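Local coordinates for TipC2 (PDB 6DHX), which probably acts as an immunity protein that protects the producing Streptococcus intermedius cell against an antibacterial toxin exported by the type VII secretion system, at residues A[61-66]-A[77-82]. Sequence-based numbering, arbitrary orientation.
Sequences PSILYK and IAIDFS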
loop_
_atom_site.group_PDB
_atom_site.type_symbol
_atom_site.label_atom_id
_atom_site.label_comp_id
_atom_site.label_asym_id
_atom_site.label_seq_id
_atom_site.Cartn_x
_atom_site.Cartn_y
_atom_site.Cartn_z
ATOM N N PRO A 61 3.744 13.012 -2.628
ATOM C CA PRO A 61 4.617 12.254 -1.723
ATOM C C PRO A 61 4.432 10.750 -1.929
ATOM O O PRO A 61 3.332 10.250 -2.211
ATOM C CB PRO A 61 4.129 12.675 -0.324
ATOM C CG PRO A 61 2.666 12.929 -0.513
ATOM C CD PRO A 61 2.458 13.372 -1.977
ATOM N N SER A 62 5.550 10.051 -1.814
ATOM C CA SER A 62 5.610 8.600 -1.919
ATOM C C SER A 62 6.567 8.117 -0.847
ATOM O O SER A 62 7.632 8.718 -0.663
ATOM C CB SER A 62 6.084 8.215 -3.338
ATOM O OG SER A 62 6.230 6.822 -3.501
ATOM N N ILE A 63 6.166 7.070 -0.121
ATOM C CA ILE A 63 6.907 6.544 1.020
ATOM C C ILE A 63 7.486 5.204 0.594
ATOM O O ILE A 63 6.764 4.372 0.024
ATOM C CB ILE A 63 5.984 6.359 2.242
ATOM C CG1 ILE A 63 5.156 7.642 2.533
ATOM C CG2 ILE A 63 6.774 5.853 3.447
ATOM C CD1 ILE A 63 6.016 8.953 2.723
ATOM N N LEU A 64 8.764 4.994 0.854
ATOM C CA LEU A 64 9.428 3.753 0.448
ATOM C C LEU A 64 10.154 3.186 1.660
ATOM O O LEU A 64 10.989 3.885 2.267
ATOM C CB LEU A 64 10.471 4.032 -0.681
ATOM C CG LEU A 64 11.181 2.803 -1.234
ATOM C CD1 LEU A 64 10.098 1.944 -1.990
ATOM C CD2 LEU A 64 12.313 3.143 -2.213
ATOM N N TYR A 65 9.871 1.928 2.005
ATOM C CA TYR A 65 10.595 1.337 3.128
ATOM C C TYR A 65 12.054 1.112 2.762
ATOM O O TYR A 65 12.374 0.624 1.674
ATOM C CB TYR A 65 9.949 0.007 3.569
ATOM C CG TYR A 65 8.861 0.279 4.566
ATOM C CD1 TYR A 65 7.642 0.826 4.152
ATOM C CD2 TYR A 65 9.065 0.063 5.926
ATOM C CE1 TYR A 65 6.618 1.154 5.079
ATOM C CE2 TYR A 65 8.075 0.388 6.868
ATOM C CZ TYR A 65 6.861 0.927 6.433
ATOM O OH TYR A 65 5.878 1.234 7.337
ATOM N N LYS A 66 12.941 1.472 3.699
ATOM C CA LYS A 66 14.377 1.281 3.535
ATOM C C LYS A 66 14.729 -0.202 3.560
ATOM O O LYS A 66 14.065 -1.014 4.200
ATOM C CB LYS A 66 15.153 1.999 4.661
ATOM C CG LYS A 66 14.970 3.531 4.713
ATOM C CD LYS A 66 15.581 4.148 5.990
ATOM C CE LYS A 66 15.453 5.689 6.018
ATOM N NZ LYS A 66 15.988 6.277 7.341
ATOM N N ILE A 77 8.126 -2.205 -0.153
ATOM C CA ILE A 77 6.921 -1.808 0.560
ATOM C C ILE A 77 6.796 -0.309 0.359
ATOM O O ILE A 77 7.737 0.435 0.651
ATOM C CB ILE A 77 6.977 -2.149 2.078
ATOM C CG1 ILE A 77 7.374 -3.606 2.345
ATOM C CG2 ILE A 77 5.618 -1.775 2.757
ATOM C CD1 ILE A 77 7.822 -3.882 3.811
ATOM N N ALA A 78 5.650 0.145 -0.132
ATOM C CA ALA A 78 5.558 1.546 -0.536
ATOM C C ALA A 78 4.159 2.077 -0.284
ATOM O O ALA A 78 3.182 1.321 -0.224
ATOM C CB ALA A 78 5.953 1.705 -2.014
ATOM N N ILE A 79 4.073 3.395 -0.088
ATOM C CA ILE A 79 2.787 4.084 0.059
ATOM C C ILE A 79 2.790 5.251 -0.907
ATOM O O ILE A 79 3.655 6.113 -0.812
ATOM C CB ILE A 79 2.549 4.610 1.486
ATOM C CG1 ILE A 79 2.821 3.521 2.538
ATOM C CG2 ILE A 79 1.109 5.159 1.579
ATOM C CD1 ILE A 79 2.819 4.069 3.990
ATOM N N ASP A 80 1.845 5.279 -1.834
ATOM C CA ASP A 80 1.718 6.401 -2.762
ATOM C C ASP A 80 0.470 7.197 -2.421
ATOM O O ASP A 80 -0.558 6.617 -2.100
ATOM C CB ASP A 80 1.605 5.927 -4.223
ATOM C CG ASP A 80 2.918 5.454 -4.782
ATOM O OD1 ASP A 80 3.946 5.975 -4.362
ATOM O OD2 ASP A 80 2.950 4.495 -5.594
ATOM N N PHE A 81 0.540 8.523 -2.536
ATOM C CA PHE A 81 -0.605 9.396 -2.279
ATOM C C PHE A 81 -1.042 10.095 -3.556
ATOM O O PHE A 81 -0.190 10.653 -4.261
ATOM C CB PHE A 81 -0.198 10.457 -1.244
ATOM C CG PHE A 81 0.013 9.882 0.109
ATOM C CD1 PHE A 81 1.222 9.277 0.441
ATOM C CD2 PHE A 81 -1.020 9.892 1.052
ATOM C CE1 PHE A 81 1.442 8.691 1.719
ATOM C CE2 PHE A 81 -0.828 9.309 2.319
ATOM C CZ PHE A 81 0.412 8.680 2.646
ATOM N N SER A 82 -2.344 10.039 -3.875
ATOM C CA SER A 82 -2.876 10.731 -5.052
ATOM C C SER A 82 -3.880 11.731 -4.516
ATOM O O SER A 82 -4.990 11.353 -4.125
ATOM C CB SER A 82 -3.537 9.784 -6.058
ATOM O OG SER A 82 -2.581 8.858 -6.547
HETATM O O HOH W 1 10.818 -0.851 -0.143
#
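Strands 61-65 and 77-82 run antiparallel, their axes 174° apart and 4.6 Å from each other at closest approach, with Ile63 and Ile79 forming a hydrogen-bonded pair between the non-hydrogen-bonded pairs Ser62-Asp80 and Leu64-Ala78. Ile63 N to Ile79 O (2.8 Å) and Ile79 N to Ile63 O close the central ring of bonds. Tyr65 N gives a nearly straight bond to Ile77 O (175° at the hydrogen), whereas Phe81 N to Pro61 O is longer, at 3.3 Å. Where the strands begin to part, one water bridges Ile77 N and Tyr65 O in place of a direct bond, accepting from the first and donating to the second. On the face of Ser62, Leu64, Ala78 and Asp80, the Ser62 hydroxyl donates to Asp80 OD1, with OG to OD1 at 2.6 Å. With chi1 at 177°, OG points away from the Ser62 N and meets this carboxylate oxygen nearly end-on to the C-O bond, a short side-chain link across a pair that lacks mutual backbone bonds. Beside it Leu64 CD1 reaches the methyl of Ala78. The other face is mainly apolar: Ile63 and Ile79 lie flank to flank, CB to CB 3.9 Å, and Ile63 CG1 touches the rim of the Phe81 ring at CE1. Pro61 CG packs on Phe81 CB, the two side chains crossing at roughly a right angle. At the far end the CD1 side of the Tyr65 ring lies 3.6 Å from Ile77 CG2, while the phenol OH is hydrogen-bonded to Asp169. Helix 151-173 lies against the Tyr65, Ile77 and Ile79 part of this face, with Val166 on both isoleucines. The contact is the paired body of an antiparallel beta hairpin, flanked by strands 45-51 and 89-99 within the curved sheet that packs on this long helix.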